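Local atomic coordinates of M32 carboxypeptidase (Chitinophagaceae bacterium, PDB entry 7A03), a protein that probably removes amino acids one at a time from the C-terminal end of peptides, as a metal-dependent carboxypeptidase of the M32 family. Residues W212-D217 with N256-M261; I216-Q221 with S264-G269; D200-H205 with Y338-H343; W314-P319 with G450-L455; P237-T240 with D246-V249. One frame throughout, in Å; residues are numbered along the deposited sequence. Where two conformers were deposited one is given.

Contact 1 of 5, residues W212-D217 with N256-M261; sequences WQLGID and NDFSNM
Met261 reaches across to the backbone of residues 212-217 and brings more buried surface to the contact than any other residue. Its CG stands anti to the backbone N (chi1 -172°), which directs the chain at the facing helix, and bends at the next two torsions then lay the thioether along that helix. The methyl CE settles 3.8 Å from Gly215 N, and the sulfur SD lies 4.0 Å from Trp212 N. At Gly215 no side chain intervenes: a beta carbon modelled there would fall 3.2 Å from Met261 CE, so a tight fit with the methyl is what the glycine avoids. Leu214 makes the second point of contact. Its methyl CD2 meets the Phe258 ring at the edge, near the ring plane, 3.7 Å from CZ, and the two side chains cross at about a right angle. No hydrogen bond joins the segments, and the touching groups are apolar apart from the helix backbone under the thioether. The contact thus joins helix 208-222 to the first turn of helix 258-277. Ile321 of helix 311-324 touches both Leu214 and Phe258, while Trp212 leans on Gln231 and Ile233 of strand 229-233.

Contact 2 of 5, residues I216-Q221 with S264-G269; sequences IDLLRQ and SCIHEG
Leu219 drives one methyl, CD2, into the backbone of helix 258-277, where it lies 3.5 Å from Gly269 CA and 3.5 Å from Cys265 O. Its CG is anti to the carbonyl carbon (chi1 -72°); the second torsion extends CD1 and turns the other methyl, CD2, toward the neighbouring helix, although CB does not point at it. A beta carbon on Gly269 would clash with this methyl, at 2.8 Å from Leu219 CD2, so the bare backbone is what admits the leucine. The CA atoms of Leu219 and Gly269 are only 6.0 Å apart. Leu218 has nearly the same torsions but a looser partner, its CD1 standing 4.5 Å from Ile266 CD1, where the isoleucine's long branch runs out to meet it. Cys265 adds buried surface beside Leu219. With axes 9.5 Å apart at closest approach and a crossing angle of -30°, the short segments run roughly parallel. His267 and Glu268 lie on the same turns as Cys265 and Gly269 but take no part here; with His271 they form an HExxH pattern, consistent with the zincin-type metal-binding helix expected of this peptidase clan, and this contact packs another side of that helix.

Contact 3 of 5, residues D200-H205 with Y338-H343; sequences DFLHLH and YKAINH
Ala340 sends its CB toward the 200-205 loop, and the tightest approach of the contact is made there: the methyl stands 3.5 Å from Phe201 CZ, meeting the ring obliquely. Phe201 gets its ring to that place with CG set between the backbone N and the carbonyl carbon (chi1 50°), and the ring then stretches out from the short 3-10 turn of residues 200-202 until its far end touches the alanine. Leu202 closes on the same residue with its methyl CD1, 4.0 Å from Ala340 CB and 3.9 Å from Ala340 O. The small methyl is therefore shared between an aromatic ring and a leucine.

Packing slackens one residue further on, where Leu202 CD1 comes only within 4.3 Å of Ile341 CG2 and the rest of the isoleucine leads away, toward Trp263 and Trp314. Beyond these four buried residues, the side chains of Asp200, His203, Leu204 and His205 are exposed and do not meet residues 338-343. The Asn342 amide is held without help from residues 200-205: Asn342 ND2 donates to Tyr338 O at 2.9 Å, tilted from the carbonyl plane, and also bonds Arg309 O, while OD1 pairs with Lys496 NZ.

No hydrogen bond or salt bridge crosses between the two segments. Their chemistry implies an association that rests on shape and the burial of carbon surface, with Phe201, Leu202, Ala340 and Ile341 as its whole apolar content and the polar bonding lying off the interface.

Contact 4 of 5, residues W314-P319 with G450-L455; sequences WKFQYP and GNYQPL
Phe316 and Gly450 bring the two backbones to a CA-CA distance of 5.7 Å, at a glycine that leaves the preceding helix in a Schellman motif with positive phi (88°). The Phe316 ring lies against that glycine: Gly450 CA sits over one face, 3.6 Å from the ring centroid and 13° off its normal, a CH-pi contact. Any beta carbon on Gly450 would strike the ring, at 2.6 Å from Phe316 CZ, and would also jam against the preceding carbonyl. Replacing Phe316 by an alanine would probably leave Gly450 CA without its aromatic cover and open a gap between the helix and the turn.

Beside this CH-pi contact, Gln317 NE2 donates to Tyr452 OH over 2.9 Å in a nearly straight bond (169°). The hydroxyl lies in the amide plane, NE2 comes in at the edge of the tyrosine ring, and the amide and ring are turned nearly coplanar. A bend at the second torsion of Gln317 turns the amide toward the tyrosine hydroxyl, and the same NE2 has its stronger partner in Gln221 OE1 of helix 208-222.

The contact ties helix 311-324 to the turn between helices 443-448 and 453-462. Helix 208-222 adjoins it through Leu218 and Gln221, while Trp303 of helix 293-307 and Phe313 pack on Tyr452.

Contact 5 of 5, residues P237-T240 with D246-V249; sequences PFTT and DVRV
Thr240 lays its methyl CG2 beside the base of Arg248, 4.2 Å from Arg248 CB, the two side chains running the same way from one face. Between them the backbones form an antiparallel hydrogen-bonded pair: Thr240 N donates to Arg248 O at 2.9 Å and Arg248 N returns a bond to Thr240 O at 2.8 Å. On the other face Thr239 and Val249 make a non-hydrogen-bonded pair whose CA atoms are 4.4 Å apart; Thr239 OG1 rests 3.6 Å from Val249 CG1 and bonds Glu268 OE1 of helix 258-277.

Arg248, extended from CG to NE, carries its guanidinium to Asp246. Arg248 NE meets Asp246 OD1 at 2.8 Å and Arg248 NH2 meets the syn lone pair of Asp246 OD2 at 3.0 Å, a side-on salt bridge, and the guanidinium also makes a cation-pi contact with Trp33. A methionine in place of Arg248 would probably leave the Asp246 carboxylate without its charged mate and Trp33 without its cation-pi partner.

Strands 239-241 and 247-251 form a beta hairpin, which strand 229-233 extends into a mixed sheet beside the HExxH-bearing helix; outer strand 239-241, holding Thr239, is probably the counterpart of the edge strand bordering the cleft in zincin-type peptidases.

In the fold
Contacts 1 and 2 are successive levels of one interface between helices 208-222 and 258-277; their centres are 9 Å apart, and Gly215 CA touches Cys265 SG at 3.9 Å. Contact 3 joins this interface at its start, where Phe258 N lies 2.9 Å from Leu202 O, a probable hydrogen bond. Contact 4 meets contact 2 through a probable hydrogen bond, Gln221 OE1 to Gln317 NE2 at 2.7 Å. Contact 5, centred about 11 Å from contact 2, reaches the HExxH pattern by another, Thr239 OG1 to Glu268 OE1 at 2.8 Å. Contacts 3 and 4 lie farther from that hairpin, with centres about 27 and 23 Å from contact 5. No metal is bound to the pattern's histidines here.

Contact 1 of 5, residues W212-D217 with N256-M261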
# COMPACT_ATOMS: atom_id res chain seq x y z
N TRP A 212 23.18 -4.75 -3.40
CA TRP A 212 22.34 -5.31 -4.46
C TRP A 212 22.19 -6.81 -4.29
O TRP A 212 21.07 -7.35 -4.30
CB TRP A 212 22.93 -4.97 -5.83
CG TRP A 212 22.22 -5.67 -6.93
CD1 TRP A 212 22.59 -6.83 -7.53
CD2 TRP A 212 21.00 -5.26 -7.56
NE1 TRP A 212 21.68 -7.17 -8.50
CE2 TRP A 212 20.69 -6.23 -8.53
CE3 TRP A 212 20.13 -4.17 -7.39
CZ2 TRP A 212 19.56 -6.14 -9.36
CZ3 TRP A 212 19.00 -4.08 -8.22
CH2 TRP A 212 18.72 -5.07 -9.18
N GLN A 213 23.33 -7.50 -4.12
CA GLN A 213 23.28 -8.96 -4.00
C GLN A 213 22.59 -9.39 -2.72
O GLN A 213 21.91 -10.43 -2.71
CB GLN A 213 24.68 -9.55 -4.12
CG GLN A 213 24.70 -11.07 -4.26
CD GLN A 213 23.92 -11.55 -5.45
OE1 GLN A 213 24.17 -11.11 -6.58
NE2 GLN A 213 22.95 -12.43 -5.22
N LEU A 214 22.73 -8.61 -1.64
CA LEU A 214 22.04 -8.92 -0.39
C LEU A 214 20.53 -8.95 -0.60
O LEU A 214 19.84 -9.87 -0.15
CB LEU A 214 22.41 -7.88 0.66
CG LEU A 214 21.56 -7.86 1.94
CD1 LEU A 214 21.69 -9.20 2.65
CD2 LEU A 214 22.01 -6.73 2.85
N GLY A 215 20.01 -7.93 -1.30
CA GLY A 215 18.57 -7.88 -1.54
C GLY A 215 18.09 -9.02 -2.41
O GLY A 215 17.04 -9.63 -2.15
N ILE A 216 18.85 -9.33 -3.47
CA ILE A 216 18.51 -10.50 -4.29
C ILE A 216 18.46 -11.78 -3.44
O ILE A 216 17.55 -12.61 -3.58
CB ILE A 216 19.50 -10.63 -5.46
CG1 ILE A 216 19.43 -9.41 -6.40
CG2 ILE A 216 19.28 -11.96 -6.18
CD1 ILE A 216 18.16 -9.35 -7.23
N ASP A 217 19.47 -11.97 -2.58
CA ASP A 217 19.52 -13.15 -1.73
C ASP A 217 18.32 -13.22 -0.80
O ASP A 217 17.71 -14.27 -0.62
CB ASP A 217 20.80 -13.12 -0.91
CG ASP A 217 22.03 -13.54 -1.69
OD1 ASP A 217 21.91 -13.89 -2.88
OD2 ASP A 217 23.12 -13.51 -1.08
N ASN A 256 25.22 5.23 1.64
CA ASN A 256 25.48 5.80 2.95
C ASN A 256 24.28 5.70 3.88
O ASN A 256 24.18 6.46 4.85
CB ASN A 256 25.94 7.26 2.84
CG ASN A 256 27.13 7.41 1.92
OD1 ASN A 256 28.21 6.87 2.18
ND2 ASN A 256 26.95 8.14 0.84
N ASP A 257 23.36 4.78 3.61
CA ASP A 257 22.23 4.57 4.49
C ASP A 257 21.75 3.14 4.29
O ASP A 257 20.97 2.86 3.38
CB ASP A 257 21.12 5.58 4.22
CG ASP A 257 20.02 5.51 5.25
OD1 ASP A 257 20.04 4.57 6.08
OD2 ASP A 257 19.15 6.41 5.24
N PHE A 258 22.21 2.25 5.17
CA PHE A 258 21.84 0.86 5.07
C PHE A 258 20.35 0.62 5.35
O PHE A 258 19.82 -0.42 4.96
CB PHE A 258 22.70 0.03 6.04
CG PHE A 258 22.54 -1.45 5.86
CD1 PHE A 258 23.06 -2.09 4.75
CD2 PHE A 258 21.85 -2.20 6.80
CE1 PHE A 258 22.90 -3.46 4.58
CE2 PHE A 258 21.69 -3.57 6.64
CZ PHE A 258 22.22 -4.20 5.53
N SER A 259 19.66 1.57 5.99
CA SER A 259 18.24 1.40 6.31
C SER A 259 17.36 1.32 5.07
O SER A 259 16.23 0.84 5.14
CB SER A 259 17.76 2.57 7.17
OG SER A 259 18.52 2.69 8.36
N ASN A 260 17.86 1.78 3.93
CA ASN A 260 16.99 2.00 2.78
C ASN A 260 16.71 0.69 2.04
O ASN A 260 15.61 0.14 2.12
CB ASN A 260 17.63 3.04 1.86
CG ASN A 260 16.67 3.60 0.84
OD1 ASN A 260 15.88 2.87 0.24
ND2 ASN A 260 16.76 4.91 0.61
N MET A 261 17.72 0.18 1.34
CA MET A 261 17.48 -0.85 0.34
C MET A 261 16.94 -2.13 0.96
O MET A 261 16.00 -2.73 0.41
CB MET A 261 18.74 -1.15 -0.45
CG MET A 261 18.50 -2.07 -1.63
SD MET A 261 19.76 -3.38 -1.82
CE MET A 261 19.49 -4.32 -0.31

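Contact 2 of 5, residues I216-Q221 with S264-G269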
# COMPACT_ATOMS: atom_id res chain seq x y z
N ILE A 216 18.85 -9.33 -3.47
CA ILE A 216 18.51 -10.50 -4.29
C ILE A 216 18.46 -11.78 -3.44
O ILE A 216 17.55 -12.61 -3.58
CB ILE A 216 19.50 -10.63 -5.46
CG1 ILE A 216 19.43 -9.41 -6.40
CG2 ILE A 216 19.28 -11.96 -6.18
CD1 ILE A 216 18.16 -9.35 -7.23
N ASP A 217 19.47 -11.97 -2.58
CA ASP A 217 19.52 -13.15 -1.73
C ASP A 217 18.32 -13.22 -0.80
O ASP A 217 17.71 -14.27 -0.62
CB ASP A 217 20.80 -13.12 -0.91
CG ASP A 217 22.03 -13.54 -1.69
OD1 ASP A 217 21.91 -13.89 -2.88
OD2 ASP A 217 23.12 -13.51 -1.08
N LEU A 218 17.98 -12.09 -0.18
CA LEU A 218 16.84 -12.07 0.73
C LEU A 218 15.54 -12.40 0.00
O LEU A 218 14.72 -13.18 0.50
CB LEU A 218 16.75 -10.72 1.42
CG LEU A 218 17.87 -10.47 2.42
CD1 LEU A 218 17.80 -9.04 2.92
CD2 LEU A 218 17.78 -11.48 3.58
N LEU A 219 15.35 -11.84 -1.19
CA LEU A 219 14.15 -12.17 -1.96
C LEU A 219 14.10 -13.65 -2.30
O LEU A 219 13.04 -14.29 -2.16
CB LEU A 219 14.13 -11.34 -3.24
CG LEU A 219 13.83 -9.84 -3.06
CD1 LEU A 219 14.19 -9.08 -4.35
CD2 LEU A 219 12.36 -9.69 -2.70
N ARG A 220 15.23 -14.23 -2.71
CA ARG A 220 15.28 -15.67 -2.96
C ARG A 220 14.89 -16.45 -1.71
O ARG A 220 14.05 -17.36 -1.76
CB ARG A 220 16.69 -16.05 -3.40
CG ARG A 220 16.77 -17.32 -4.22
CD ARG A 220 17.03 -17.00 -5.69
NE ARG A 220 18.26 -16.24 -5.88
CZ ARG A 220 18.73 -15.87 -7.06
NH1 ARG A 220 18.06 -16.18 -8.16
NH2 ARG A 220 19.86 -15.18 -7.15
N GLN A 221 15.46 -16.08 -0.57
CA GLN A 221 15.19 -16.81 0.67
C GLN A 221 13.73 -16.68 1.08
O GLN A 221 13.17 -17.62 1.66
CB GLN A 221 16.11 -16.33 1.78
CG GLN A 221 17.59 -16.63 1.54
CD GLN A 221 18.48 -15.92 2.54
OE1 GLN A 221 18.08 -15.71 3.68
NE2 GLN A 221 19.68 -15.54 2.11
N SER A 264 13.35 -1.89 1.85
CA SER A 264 12.56 -1.72 0.62
C SER A 264 12.39 -3.06 -0.09
O SER A 264 11.30 -3.40 -0.58
CB SER A 264 13.25 -0.72 -0.32
OG SER A 264 13.20 0.60 0.19
N CYS A 265 13.48 -3.82 -0.19
CA CYS A 265 13.45 -5.09 -0.90
C CYS A 265 12.51 -6.06 -0.20
O CYS A 265 11.70 -6.74 -0.84
CB CYS A 265 14.85 -5.68 -0.88
SG CYS A 265 15.97 -4.99 -2.10
N ILE A 266 12.57 -6.13 1.14
CA ILE A 266 11.68 -7.06 1.84
C ILE A 266 10.23 -6.63 1.68
O ILE A 266 9.33 -7.47 1.47
CB ILE A 266 12.07 -7.18 3.32
CG1 ILE A 266 13.53 -7.68 3.45
CG2 ILE A 266 11.09 -8.10 4.05
CD1 ILE A 266 14.08 -7.54 4.85
N HIS A 267 9.98 -5.33 1.74
CA HIS A 267 8.63 -4.78 1.59
C HIS A 267 8.04 -5.15 0.22
O HIS A 267 6.93 -5.71 0.11
CB HIS A 267 8.76 -3.27 1.75
CG HIS A 267 7.47 -2.52 1.70
ND1 HIS A 267 6.78 -2.16 2.84
CD2 HIS A 267 6.75 -2.06 0.66
CE1 HIS A 267 5.69 -1.48 2.49
NE2 HIS A 267 5.65 -1.42 1.17
N GLU A 268 8.81 -4.89 -0.85
CA GLU A 268 8.34 -5.26 -2.18
C GLU A 268 8.23 -6.77 -2.33
O GLU A 268 7.29 -7.26 -2.96
CB GLU A 268 9.25 -4.67 -3.27
CG GLU A 268 9.40 -3.17 -3.21
CD GLU A 268 8.07 -2.42 -3.19
OE1 GLU A 268 7.09 -2.89 -3.78
OE2 GLU A 268 8.01 -1.35 -2.56
N GLY A 269 9.17 -7.53 -1.76
CA GLY A 269 9.03 -8.97 -1.76
C GLY A 269 7.68 -9.42 -1.24
O GLY A 269 7.08 -10.36 -1.78

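Contact 3 of 5, residues D200-H205 with Y338-H343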
# COMPACT_ATOMS: atom_id res chain seq x y z
N ASP A 200 24.67 5.33 14.39
CA ASP A 200 25.35 5.99 13.28
C ASP A 200 26.08 5.01 12.36
O ASP A 200 26.41 5.38 11.23
CB ASP A 200 26.23 7.14 13.75
CG ASP A 200 27.35 6.69 14.66
OD1 ASP A 200 27.44 5.48 14.97
OD2 ASP A 200 28.15 7.56 15.06
N PHE A 201 26.29 3.77 12.81
CA PHE A 201 26.84 2.76 11.92
C PHE A 201 25.96 2.50 10.71
O PHE A 201 26.45 2.02 9.68
CB PHE A 201 27.09 1.44 12.67
CG PHE A 201 25.92 0.96 13.49
CD1 PHE A 201 24.89 0.24 12.89
CD2 PHE A 201 25.85 1.21 14.85
CE1 PHE A 201 23.80 -0.21 13.64
CE2 PHE A 201 24.78 0.75 15.60
CZ PHE A 201 23.76 0.04 14.99
N LEU A 202 24.66 2.82 10.79
CA LEU A 202 23.80 2.63 9.63
C LEU A 202 24.07 3.65 8.54
O LEU A 202 23.65 3.44 7.39
CB LEU A 202 22.32 2.68 10.03
CG LEU A 202 21.77 1.55 10.88
CD1 LEU A 202 20.30 1.83 11.15
CD2 LEU A 202 21.93 0.20 10.22
N HIS A 203 24.77 4.74 8.86
CA HIS A 203 25.09 5.77 7.89
C HIS A 203 26.56 5.74 7.47
O HIS A 203 27.05 6.71 6.88
CB HIS A 203 24.67 7.15 8.40
CG HIS A 203 23.18 7.33 8.44
ND1 HIS A 203 22.37 6.61 9.29
CD2 HIS A 203 22.36 8.11 7.70
CE1 HIS A 203 21.11 6.96 9.10
NE2 HIS A 203 21.08 7.87 8.14
N LEU A 204 27.25 4.64 7.75
CA LEU A 204 28.58 4.40 7.18
C LEU A 204 28.43 4.04 5.70
O LEU A 204 27.34 4.10 5.11
CB LEU A 204 29.31 3.32 7.97
CG LEU A 204 29.66 3.64 9.42
CD1 LEU A 204 30.16 2.41 10.19
CD2 LEU A 204 30.69 4.77 9.45
N HIS A 205 29.53 3.66 5.06
CA HIS A 205 29.52 3.35 3.63
C HIS A 205 29.26 1.86 3.43
O HIS A 205 30.04 1.02 3.89
CB HIS A 205 30.84 3.73 2.97
CG HIS A 205 30.93 3.31 1.53
ND1 HIS A 205 30.44 4.08 0.50
CD2 HIS A 205 31.45 2.20 0.95
CE1 HIS A 205 30.65 3.47 -0.65
NE2 HIS A 205 31.26 2.32 -0.40
N TYR A 338 19.53 -4.38 16.21
CA TYR A 338 18.08 -4.54 16.35
C TYR A 338 17.43 -3.24 16.84
O TYR A 338 16.41 -2.78 16.28
CB TYR A 338 17.82 -5.70 17.31
CG TYR A 338 16.40 -5.88 17.78
CD1 TYR A 338 15.38 -6.17 16.88
CD2 TYR A 338 16.09 -5.77 19.12
CE1 TYR A 338 14.08 -6.35 17.32
CE2 TYR A 338 14.80 -5.95 19.56
CZ TYR A 338 13.80 -6.23 18.66
OH TYR A 338 12.51 -6.41 19.11
N LYS A 339 18.04 -2.62 17.84
CA LYS A 339 17.50 -1.36 18.34
C LYS A 339 17.61 -0.27 17.28
O LYS A 339 16.69 0.54 17.12
CB LYS A 339 18.23 -0.97 19.62
CG LYS A 339 17.92 -1.89 20.81
CD LYS A 339 16.41 -2.00 21.02
CE LYS A 339 16.05 -3.07 22.05
NZ LYS A 339 14.58 -3.07 22.33
N ALA A 340 18.71 -0.26 16.52
CA ALA A 340 18.93 0.81 15.55
C ALA A 340 17.95 0.73 14.38
O ALA A 340 17.51 1.76 13.85
CB ALA A 340 20.36 0.72 15.04
N ILE A 341 17.62 -0.49 13.94
CA ILE A 341 16.66 -0.65 12.86
C ILE A 341 15.22 -0.50 13.34
O ILE A 341 14.30 -0.48 12.52
CB ILE A 341 16.88 -1.94 12.05
CG1 ILE A 341 16.61 -3.15 12.94
CG2 ILE A 341 18.30 -1.95 11.48
CD1 ILE A 341 16.10 -4.35 12.21
N ASN A 342 15.02 -0.40 14.66
CA ASN A 342 13.70 -0.07 15.20
C ASN A 342 13.69 1.28 15.93
O ASN A 342 13.20 1.38 17.06
CB ASN A 342 13.26 -1.17 16.15
CG ASN A 342 12.87 -2.42 15.43
OD1 ASN A 342 11.81 -2.49 14.80
ND2 ASN A 342 13.71 -3.44 15.53
N HIS A 343 14.21 2.33 15.28
CA HIS A 343 14.29 3.65 15.88
C HIS A 343 12.98 4.42 15.66
O HIS A 343 12.57 4.63 14.51
CB HIS A 343 15.46 4.45 15.33
CG HIS A 343 15.61 5.80 15.95
ND1 HIS A 343 15.99 5.99 17.26
CD2 HIS A 343 15.39 7.04 15.44
CE1 HIS A 343 16.01 7.28 17.53
NE2 HIS A 343 15.65 7.94 16.45

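Contact 4 of 5, residues W314-P319 with G450-L455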
# COMPACT_ATOMS: atom_id res chain seq x y z
N TRP A 314 16.64 -11.51 12.77
CA TRP A 314 18.02 -11.08 12.83
C TRP A 314 18.94 -12.05 13.57
O TRP A 314 20.15 -12.00 13.34
CB TRP A 314 18.13 -9.60 13.26
CG TRP A 314 17.63 -8.75 12.15
CD1 TRP A 314 16.40 -8.15 12.04
CD2 TRP A 314 18.30 -8.51 10.92
NE1 TRP A 314 16.29 -7.51 10.82
CE2 TRP A 314 17.45 -7.71 10.12
CE3 TRP A 314 19.56 -8.86 10.42
CZ2 TRP A 314 17.80 -7.28 8.84
CZ3 TRP A 314 19.92 -8.43 9.15
CH2 TRP A 314 19.05 -7.64 8.38
N LYS A 315 18.41 -12.97 14.38
CA LYS A 315 19.29 -13.99 14.97
C LYS A 315 20.01 -14.78 13.88
O LYS A 315 21.20 -15.09 14.02
CB LYS A 315 18.48 -14.93 15.85
CG LYS A 315 18.06 -14.31 17.16
CD LYS A 315 17.26 -15.29 18.00
CE LYS A 315 16.51 -14.59 19.12
NZ LYS A 315 15.72 -15.57 19.91
N PHE A 316 19.32 -15.09 12.79
CA PHE A 316 19.94 -15.76 11.66
C PHE A 316 20.60 -14.78 10.70
O PHE A 316 21.72 -15.01 10.24
CB PHE A 316 18.89 -16.60 10.92
CG PHE A 316 19.40 -17.27 9.68
CD1 PHE A 316 20.04 -18.50 9.76
CD2 PHE A 316 19.22 -16.70 8.43
CE1 PHE A 316 20.49 -19.13 8.63
CE2 PHE A 316 19.69 -17.33 7.28
CZ PHE A 316 20.32 -18.56 7.38
N GLN A 317 19.93 -13.67 10.38
CA GLN A 317 20.46 -12.80 9.34
C GLN A 317 21.63 -11.93 9.80
O GLN A 317 22.50 -11.59 8.98
CB GLN A 317 19.36 -11.94 8.71
CG GLN A 317 18.34 -12.73 7.89
CD GLN A 317 18.90 -13.29 6.59
OE1 GLN A 317 20.01 -12.93 6.16
NE2 GLN A 317 18.14 -14.16 5.95
N TYR A 318 21.70 -11.55 11.07
CA TYR A 318 22.73 -10.60 11.48
C TYR A 318 24.15 -11.11 11.27
O TYR A 318 24.96 -10.36 10.70
CB TYR A 318 22.49 -10.05 12.90
CG TYR A 318 23.43 -8.89 13.17
CD1 TYR A 318 23.36 -7.74 12.39
CD2 TYR A 318 24.42 -8.96 14.16
CE1 TYR A 318 24.22 -6.68 12.59
CE2 TYR A 318 25.28 -7.89 14.37
CZ TYR A 318 25.18 -6.76 13.58
OH TYR A 318 26.02 -5.68 13.74
N PRO A 319 24.53 -12.32 11.69
CA PRO A 319 25.91 -12.76 11.42
C PRO A 319 26.23 -12.76 9.94
O PRO A 319 27.37 -12.45 9.54
CB PRO A 319 25.97 -14.16 12.03
CG PRO A 319 24.82 -14.22 12.98
CD PRO A 319 23.76 -13.34 12.42
N GLY A 450 16.27 -19.26 9.78
CA GLY A 450 16.42 -18.84 8.40
C GLY A 450 15.48 -19.51 7.41
O GLY A 450 15.67 -19.34 6.20
N ASN A 451 14.49 -20.25 7.88
CA ASN A 451 13.55 -20.93 6.99
C ASN A 451 12.24 -20.13 6.98
O ASN A 451 11.51 -20.13 7.98
CB ASN A 451 13.33 -22.35 7.50
CG ASN A 451 12.43 -23.17 6.58
OD1 ASN A 451 12.13 -22.77 5.45
ND2 ASN A 451 11.99 -24.33 7.07
N TYR A 452 11.96 -19.44 5.88
CA TYR A 452 10.72 -18.69 5.72
C TYR A 452 9.65 -19.47 4.98
O TYR A 452 8.53 -18.98 4.83
CB TYR A 452 11.01 -17.34 5.03
CG TYR A 452 12.26 -16.72 5.60
CD1 TYR A 452 12.40 -16.57 6.97
CD2 TYR A 452 13.31 -16.35 4.78
CE1 TYR A 452 13.56 -16.07 7.52
CE2 TYR A 452 14.47 -15.82 5.32
CZ TYR A 452 14.59 -15.68 6.70
OH TYR A 452 15.74 -15.17 7.24
N GLN A 453 9.95 -20.70 4.58
CA GLN A 453 8.96 -21.49 3.86
C GLN A 453 7.70 -21.78 4.66
O GLN A 453 6.61 -21.69 4.06
CB GLN A 453 9.61 -22.77 3.30
CG GLN A 453 8.71 -23.58 2.36
CD GLN A 453 7.76 -24.49 3.12
OE1 GLN A 453 8.02 -24.86 4.28
NE2 GLN A 453 6.64 -24.84 2.50
N PRO A 454 7.74 -22.11 5.95
CA PRO A 454 6.46 -22.31 6.67
C PRO A 454 5.57 -21.08 6.67
O PRO A 454 4.34 -21.22 6.56
CB PRO A 454 6.90 -22.75 8.07
CG PRO A 454 8.23 -23.40 7.83
CD PRO A 454 8.88 -22.55 6.77
N LEU A 455 6.15 -19.89 6.76
CA LEU A 455 5.35 -18.67 6.71
C LEU A 455 4.75 -18.47 5.32
O LEU A 455 3.55 -18.15 5.19
CB LEU A 455 6.19 -17.47 7.12
CG LEU A 455 5.49 -16.13 6.90
CD1 LEU A 455 4.26 -16.00 7.78
CD2 LEU A 455 6.45 -15.02 7.19

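Contact 5 of 5, residues P237-T240 with D246-V249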
# COMPACT_ATOMS: atom_id res chain seq x y z
N PRO A 237 10.75 2.52 -5.03
CA PRO A 237 10.48 1.08 -5.10
C PRO A 237 9.00 0.77 -5.29
O PRO A 237 8.12 1.40 -4.70
CB PRO A 237 10.99 0.58 -3.75
CG PRO A 237 12.11 1.52 -3.41
CD PRO A 237 11.67 2.87 -3.93
N PHE A 238 8.73 -0.24 -6.10
CA PHE A 238 7.37 -0.69 -6.33
C PHE A 238 7.38 -2.14 -6.80
O PHE A 238 8.43 -2.71 -7.11
CB PHE A 238 6.61 0.20 -7.34
CG PHE A 238 7.14 0.14 -8.76
CD1 PHE A 238 8.17 0.98 -9.17
CD2 PHE A 238 6.61 -0.74 -9.67
CE1 PHE A 238 8.66 0.95 -10.48
CE2 PHE A 238 7.09 -0.78 -10.99
CZ PHE A 238 8.12 0.07 -11.38
N THR A 239 6.19 -2.73 -6.83
CA THR A 239 5.94 -4.06 -7.35
C THR A 239 4.89 -3.93 -8.44
O THR A 239 3.90 -3.19 -8.28
CB THR A 239 5.42 -4.98 -6.22
OG1 THR A 239 6.44 -5.14 -5.24
CG2 THR A 239 5.07 -6.36 -6.76
N THR A 240 5.09 -4.63 -9.56
CA THR A 240 4.11 -4.65 -10.64
C THR A 240 4.02 -6.06 -11.20
O THR A 240 5.03 -6.75 -11.34
CB THR A 240 4.48 -3.64 -11.75
OG1 THR A 240 3.39 -3.53 -12.68
CG2 THR A 240 5.75 -4.07 -12.50
N ASP A 246 4.97 -13.15 -14.04
CA ASP A 246 5.88 -12.07 -14.41
C ASP A 246 5.58 -10.92 -13.46
O ASP A 246 4.85 -9.97 -13.78
CB ASP A 246 5.73 -11.66 -15.87
CG ASP A 246 6.84 -10.77 -16.36
OD1 ASP A 246 7.65 -10.31 -15.54
OD2 ASP A 246 6.91 -10.52 -17.59
N VAL A 247 6.20 -11.01 -12.28
CA VAL A 247 5.96 -10.09 -11.17
C VAL A 247 7.29 -9.44 -10.85
O VAL A 247 8.21 -10.11 -10.35
CB VAL A 247 5.40 -10.83 -9.95
CG1 VAL A 247 5.22 -9.82 -8.79
CG2 VAL A 247 4.09 -11.53 -10.31
N ARG A 248 7.40 -8.14 -11.10
CA ARG A 248 8.68 -7.44 -11.07
C ARG A 248 8.71 -6.45 -9.91
O ARG A 248 7.68 -5.84 -9.58
CB ARG A 248 8.97 -6.74 -12.41
CG ARG A 248 8.90 -7.72 -13.58
CD ARG A 248 9.40 -7.12 -14.88
NE ARG A 248 9.15 -8.02 -15.98
CZ ARG A 248 9.51 -7.78 -17.24
NH1 ARG A 248 10.23 -6.71 -17.53
NH2 ARG A 248 9.17 -8.64 -18.18
N VAL A 249 9.88 -6.33 -9.29
CA VAL A 249 10.08 -5.40 -8.19
C VAL A 249 11.20 -4.43 -8.53
O VAL A 249 12.09 -4.73 -9.34
CB VAL A 249 10.39 -6.14 -6.86
CG1 VAL A 249 9.24 -7.02 -6.48
CG2 VAL A 249 11.69 -6.94 -6.97